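Local coordinates for protein lovastatin nonaketide synthase mokA (Monascus pilosus, PDB 6AD3) that is the nonaketide synthase of monacolin K (lovastatin) biosynthesis, building the polyketide iteratively from malonyl-CoA, and is represented here by its condensation domain, at residues Leu80-Ala85 against His207-Asp212; Ala313-Glu318 against Phe510-Ala515. The protein carries 1 engineered substitution. All coordinates share one frame; numbering follows the deposited sequence.

Interaction 1. Residues Leu80-Ala85 against His207-Asp212; sequences LGQEYA and HRFVGD
Q82 and A85, one turn apart on helix 80-91, meet F209 and R208 in the loop that follows strand 199-206. The close part of the contact lies around F209. The Q82 chain runs extended beyond CG and brings NE2 to 2.9 Å from F209 O in a nearly straight hydrogen bond (N-H...O 167°). The carbonyl oxygen lies in the amide plane of Q82, while Q82 OE1 accepts from S79 N, so both ends of the amide are held and its rotation is fixed. One residue's ring and backbone thus engage the helix separately: A85 CB comes to the edge of the F209 ring, 3.9 Å from CE1, and Q82 O lies obliquely, 3.8 Å from the same F209 CE1. H207 NE2 sits 3.5 Å above the F209 ring plane, over its centre.

With the glycine that follows, H207-D212 corresponds in sequence to the HHxxxDG motif that marks the active site in condensation domains, R208 standing where the second histidine is usual. D212 caps the next helix and forms a salt bridge with R357. Toward R208 the contact with the helix thins to one touch, its CG 3.9 Å from CB of the partly exposed A85; the chain then bends at chi2 (75°) and chi3 (-73°), carrying the guanidinium off the helix. There R208 NH2 donates to G211 O (2.8 Å) in its own plane, and NH1 pairs with E462.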
loop_
_atom_site.group_PDB
_atom_site.type_symbol
_atom_site.label_atom_id
_atom_site.label_comp_id
_atom_site.label_asym_id
_atom_site.label_seq_id
_atom_site.Cartn_x
_atom_site.Cartn_y
_atom_site.Cartn_z
ATOM N N LEU A 80 11.149 -2.723 -12.087
ATOM C CA LEU A 80 9.913 -2.841 -12.840
ATOM C C LEU A 80 8.787 -2.003 -12.138
ATOM O O LEU A 80 8.042 -1.259 -12.785
ATOM C CB LEU A 80 9.558 -4.315 -12.967
ATOM C CG LEU A 80 10.411 -5.117 -13.959
ATOM C CD1 LEU A 80 10.223 -6.608 -13.740
ATOM C CD2 LEU A 80 10.065 -4.719 -15.378
ATOM N N GLY A 81 8.682 -2.145 -10.834
ATOM C CA GLY A 81 7.707 -1.394 -10.046
ATOM C C GLY A 81 7.975 0.092 -10.085
ATOM O O GLY A 81 7.033 0.894 -10.223
ATOM N N GLN A 82 9.244 0.503 -9.953
ATOM C CA GLN A 82 9.568 1.933 -10.110
ATOM C C GLN A 82 9.153 2.478 -11.474
ATOM O O GLN A 82 8.643 3.592 -11.586
ATOM C CB GLN A 82 11.041 2.184 -9.901
ATOM C CG GLN A 82 11.503 2.069 -8.459
ATOM C CD GLN A 82 13.012 2.130 -8.328
ATOM O OE1 GLN A 82 13.747 1.796 -9.264
ATOM N NE2 GLN A 82 13.486 2.659 -7.205
ATOM N N GLU A 83 9.374 1.684 -12.535
ATOM C CA GLU A 83 9.108 2.132 -13.868
ATOM C C GLU A 83 7.620 2.409 -14.104
ATOM O O GLU A 83 7.262 3.456 -14.641
ATOM C CB GLU A 83 9.634 1.099 -14.877
ATOM C CG GLU A 83 9.367 1.463 -16.326
ATOM C CD GLU A 83 9.968 0.457 -17.319
ATOM O OE1 GLU A 83 10.881 -0.307 -16.971
ATOM O OE2 GLU A 83 9.435 0.356 -18.425
ATOM N N TYR A 84 6.740 1.524 -13.616
ATOM C CA TYR A 84 5.304 1.752 -13.788
ATOM C C TYR A 84 4.855 2.954 -12.933
ATOM O O TYR A 84 4.141 3.820 -13.381
ATOM C CB TYR A 84 4.484 0.508 -13.415
ATOM C CG TYR A 84 2.989 0.674 -13.740
ATOM C CD1 TYR A 84 2.538 0.646 -15.070
ATOM C CD2 TYR A 84 2.076 0.936 -12.739
ATOM C CE1 TYR A 84 1.200 0.837 -15.372
ATOM C CE2 TYR A 84 0.739 1.150 -13.011
ATOM C CZ TYR A 84 0.292 1.088 -14.324
ATOM O OH TYR A 84 -1.018 1.383 -14.564
ATOM N N ALA A 85 5.390 3.044 -11.748
ATOM C CA ALA A 85 5.108 4.175 -10.900
ATOM C C ALA A 85 5.561 5.500 -11.549
ATOM O O ALA A 85 4.867 6.500 -11.468
ATOM C CB ALA A 85 5.778 3.964 -9.560
ATOM N N HIS A 207 9.133 9.391 -0.932
ATOM C CA HIS A 207 8.758 9.268 -2.320
ATOM C C HIS A 207 8.459 7.816 -2.616
ATOM O O HIS A 207 9.074 6.909 -2.047
ATOM C CB HIS A 207 9.856 9.797 -3.234
ATOM C CG HIS A 207 9.445 9.882 -4.669
ATOM N ND1 HIS A 207 8.951 11.032 -5.252
ATOM C CD2 HIS A 207 9.470 8.951 -5.639
ATOM C CE1 HIS A 207 8.653 10.787 -6.508
ATOM N NE2 HIS A 207 8.933 9.526 -6.762
ATOM N N ARG A 208 7.509 7.597 -3.531
ATOM C CA ARG A 208 7.112 6.246 -3.953
ATOM C C ARG A 208 8.302 5.364 -4.304
ATOM O O ARG A 208 8.277 4.186 -4.028
ATOM C CB ARG A 208 6.181 6.352 -5.143
ATOM C CG ARG A 208 5.809 5.044 -5.855
ATOM C CD ARG A 208 4.814 4.225 -5.095
ATOM N NE ARG A 208 5.382 3.585 -3.909
ATOM C CZ ARG A 208 4.675 2.922 -3.007
ATOM N NH1 ARG A 208 3.371 2.823 -3.123
ATOM N NH2 ARG A 208 5.267 2.353 -1.965
ATOM N N PHE A 209 9.301 5.916 -4.988
ATOM C CA PHE A 209 10.325 5.101 -5.552
ATOM C C PHE A 209 11.244 4.420 -4.503
ATOM O O PHE A 209 12.017 3.516 -4.872
ATOM C CB PHE A 209 11.219 5.910 -6.496
ATOM C CG PHE A 209 10.558 6.381 -7.766
ATOM C CD1 PHE A 209 9.288 5.980 -8.116
ATOM C CD2 PHE A 209 11.216 7.307 -8.583
ATOM C CE1 PHE A 209 8.669 6.507 -9.204
ATOM C CE2 PHE A 209 10.584 7.831 -9.685
ATOM C CZ PHE A 209 9.335 7.386 -10.028
ATOM N N VAL A 210 11.243 4.896 -3.257
ATOM C CA VAL A 210 12.254 4.479 -2.251
ATOM C C VAL A 210 11.702 3.729 -1.057
ATOM O O VAL A 210 12.466 3.332 -0.188
ATOM C CB VAL A 210 13.152 5.634 -1.764
ATOM C CG1 VAL A 210 13.869 6.275 -2.966
ATOM C CG2 VAL A 210 12.329 6.692 -1.015
ATOM N N GLY A 211 10.385 3.551 -1.007
ATOM C CA GLY A 211 9.786 2.909 0.141
ATOM C C GLY A 211 8.492 2.190 -0.077
ATOM O O GLY A 211 7.980 2.103 -1.200
ATOM N N ASP A 212 7.999 1.607 1.030
ATOM C CA ASP A 212 6.680 0.938 1.101
ATOM C C ASP A 212 6.478 0.485 2.540
ATOM O O ASP A 212 7.267 0.832 3.397
ATOM C CB ASP A 212 6.534 -0.261 0.086
ATOM C CG ASP A 212 7.491 -1.441 0.350
ATOM O OD1 ASP A 212 8.030 -1.618 1.464
ATOM O OD2 ASP A 212 7.657 -2.263 -0.589
#

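Interaction 2. Residues Ala313-Glu318 against Phe510-Ala515; sequences AFRIRE and FSMNPA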
loop_
_atom_site.group_PDB
_atom_site.type_symbol
_atom_site.label_atom_id
_atom_site.label_comp_id
_atom_site.label_asym_id
_atom_site.label_seq_id
_atom_site.Cartn_x
_atom_site.Cartn_y
_atom_site.Cartn_z
ATOM N N ALA A 313 -13.348 -9.840 16.093
ATOM C CA ALA A 313 -11.995 -10.305 15.682
ATOM C C ALA A 313 -11.684 -11.704 16.167
ATOM O O ALA A 313 -11.124 -12.533 15.412
ATOM C CB ALA A 313 -10.945 -9.353 16.159
ATOM N N PHE A 314 -12.091 -11.982 17.400
ATOM C CA PHE A 314 -11.933 -13.312 18.003
ATOM C C PHE A 314 -12.712 -14.364 17.234
ATOM O O PHE A 314 -12.176 -15.447 16.930
ATOM C CB PHE A 314 -12.348 -13.274 19.480
ATOM C CG PHE A 314 -12.431 -14.643 20.128
ATOM C CD1 PHE A 314 -11.284 -15.272 20.581
ATOM C CD2 PHE A 314 -13.621 -15.311 20.181
ATOM C CE1 PHE A 314 -11.351 -16.532 21.142
ATOM C CE2 PHE A 314 -13.709 -16.563 20.768
ATOM C CZ PHE A 314 -12.572 -17.161 21.262
ATOM N N ARG A 315 -13.988 -14.100 16.929
ATOM C CA ARG A 315 -14.790 -15.048 16.179
ATOM C C ARG A 315 -14.202 -15.294 14.797
ATOM O O ARG A 315 -14.243 -16.406 14.278
ATOM C CB ARG A 315 -16.237 -14.562 16.044
ATOM C CG ARG A 315 -16.988 -14.585 17.361
ATOM C CD ARG A 315 -18.482 -14.372 17.202
ATOM N NE ARG A 315 -19.039 -14.134 18.531
ATOM C CZ ARG A 315 -19.252 -12.928 19.037
ATOM N NH1 ARG A 315 -19.324 -11.880 18.211
ATOM N NH2 ARG A 315 -19.578 -12.796 20.329
ATOM N N ILE A 316 -13.688 -14.251 14.187
ATOM C CA ILE A 316 -13.064 -14.422 12.903
ATOM C C ILE A 316 -11.822 -15.333 12.991
ATOM O O ILE A 316 -11.641 -16.218 12.167
ATOM C CB ILE A 316 -12.742 -13.058 12.276
ATOM C CG1 ILE A 316 -14.052 -12.386 11.853
ATOM C CG2 ILE A 316 -11.823 -13.228 11.053
ATOM C CD1 ILE A 316 -13.862 -10.924 11.433
ATOM N N ARG A 317 -11.011 -15.181 14.020
ATOM C CA ARG A 317 -9.859 -16.076 14.168
ATOM C C ARG A 317 -10.317 -17.503 14.364
ATOM O O ARG A 317 -9.770 -18.420 13.758
ATOM C CB ARG A 317 -8.954 -15.649 15.327
ATOM C CG ARG A 317 -8.267 -14.311 15.092
ATOM C CD ARG A 317 -7.133 -14.057 16.091
ATOM N NE ARG A 317 -7.576 -14.115 17.475
ATOM C CZ ARG A 317 -8.145 -13.102 18.118
ATOM N NH1 ARG A 317 -8.292 -11.941 17.514
ATOM N NH2 ARG A 317 -8.514 -13.243 19.383
ATOM N N GLU A 318 -11.357 -17.692 15.173
ATOM C CA GLU A 318 -11.857 -19.060 15.467
ATOM C C GLU A 318 -12.399 -19.733 14.225
ATOM O O GLU A 318 -12.073 -20.886 13.942
ATOM C CB GLU A 318 -12.931 -19.042 16.568
ATOM C CG GLU A 318 -12.399 -18.508 17.875
ATOM C CD GLU A 318 -11.134 -19.237 18.327
ATOM O OE1 GLU A 318 -10.002 -18.687 18.161
ATOM O OE2 GLU A 318 -11.269 -20.397 18.719
ATOM N N PHE A 510 -21.339 -12.874 9.590
ATOM C CA PHE A 510 -20.753 -14.110 9.070
ATOM C C PHE A 510 -19.862 -14.817 10.085
ATOM O O PHE A 510 -19.726 -16.055 10.036
ATOM C CB PHE A 510 -19.984 -13.874 7.753
ATOM C CG PHE A 510 -20.874 -13.615 6.565
ATOM C CD1 PHE A 510 -21.981 -14.400 6.323
ATOM C CD2 PHE A 510 -20.606 -12.574 5.697
ATOM C CE1 PHE A 510 -22.782 -14.187 5.220
ATOM C CE2 PHE A 510 -21.421 -12.344 4.587
ATOM C CZ PHE A 510 -22.517 -13.129 4.362
ATOM N N SER A 511 -19.204 -14.048 10.958
ATOM C CA SER A 511 -18.336 -14.626 11.920
ATOM C C SER A 511 -19.167 -15.241 13.057
ATOM O O SER A 511 -18.744 -16.206 13.656
ATOM C CB SER A 511 -17.319 -13.608 12.449
ATOM O OG SER A 511 -17.912 -12.639 13.303
ATOM N N MET A 512 -20.380 -14.719 13.261
ATOM C CA MET A 512 -21.366 -15.350 14.187
ATOM C C MET A 512 -21.927 -16.640 13.564
ATOM O O MET A 512 -22.105 -17.640 14.241
ATOM C CB MET A 512 -22.492 -14.362 14.461
ATOM C CG MET A 512 -23.490 -14.776 15.510
ATOM S SD MET A 512 -22.765 -14.809 17.162
ATOM C CE MET A 512 -22.575 -13.047 17.454
ATOM N N ASN A 513 -22.185 -16.618 12.264
ATOM C CA ASN A 513 -22.832 -17.738 11.588
ATOM C C ASN A 513 -22.374 -17.869 10.143
ATOM O O ASN A 513 -23.011 -17.319 9.234
ATOM C CB ASN A 513 -24.346 -17.540 11.613
ATOM C CG ASN A 513 -25.104 -18.727 11.071
ATOM O OD1 ASN A 513 -24.517 -19.666 10.553
ATOM N ND2 ASN A 513 -26.429 -18.672 11.171
ATOM N N PRO A 514 -21.361 -18.707 9.916
ATOM C CA PRO A 514 -20.809 -18.953 8.576
ATOM C C PRO A 514 -21.670 -19.849 7.718
ATOM O O PRO A 514 -21.357 -20.070 6.564
ATOM C CB PRO A 514 -19.471 -19.661 8.839
ATOM C CG PRO A 514 -19.290 -19.700 10.319
ATOM C CD PRO A 514 -20.570 -19.339 10.989
ATOM N N ALA A 515 -22.790 -20.326 8.252
ATOM C CA ALA A 515 -23.702 -21.124 7.452
ATOM C C ALA A 515 -24.653 -20.252 6.637
ATOM O O ALA A 515 -25.499 -20.775 5.888
ATOM C CB ALA A 515 -24.519 -22.060 8.371
HETATM O O HOH W 1 -19.385 -11.828 15.636
#
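Two side chains set the geometry where R315 and I316 meet S511 and M512: R315 keeps CG beside its backbone N (chi1 -69°) and runs extended to NE, whereas M512 starts with CG beside the carbonyl carbon (chi1 -173°) and folds at its next two torsions. They end up side by side, pointing the same way, with M512 CE over one face of the R315 guanidinium, offset toward its rim and 3.5 Å from NH1. The sulfur is further off, 4.0 Å from R315 NE.

S511 lies where the two helices meet, its CA 5.4 Å from that of I316. Its CB is 3.5 Å from I316 CG1, while its OG, with chi1 at 72°, comes within 3.7 Å of R315 CB. The hydroxyl donates to L507 O, one turn earlier in its own helix. It also accepts from a water 2.9 Å from S511 OG; R315 NH1 donates to that same water at 2.6 Å, in the guanidinium plane. The water therefore links two polar groups that do not bond directly. On the buried side, F330 of helix 327-343 touches both I316 and S511; M512 is exposed, at the surface end of the contact.

Beyond the helix, N513 OD1 accepts from A515 N (3.0 Å) in an Asx turn. Helices 310-322 and 495-512 follow adjacent strands, 301-307 and 481-487, and pack beside the six-stranded sheet in the C-terminal half of the condensation-domain fold.

In the fold
Helix 80-91 follows the first strand of the chain, and interaction 1 closes a loop of 121 residues between it and the loop joining strand 199-206 to helix 213-227, an excursion that takes in four of the five strands of the mixed sheet whose fifth, 453-460, comes from the C-terminal half. Interaction 2 opens only after that loop has closed and spans a further 191 residues, bringing helix 310-322 to the end of helix 495-512 near the C terminus. The loops are thus in series, neither nested nor crossed. Their centres lie 37 Å apart on opposite sides of the chain's centre: one at the motif in the domain's interior, the other joining peripheral helices of the C-terminal half.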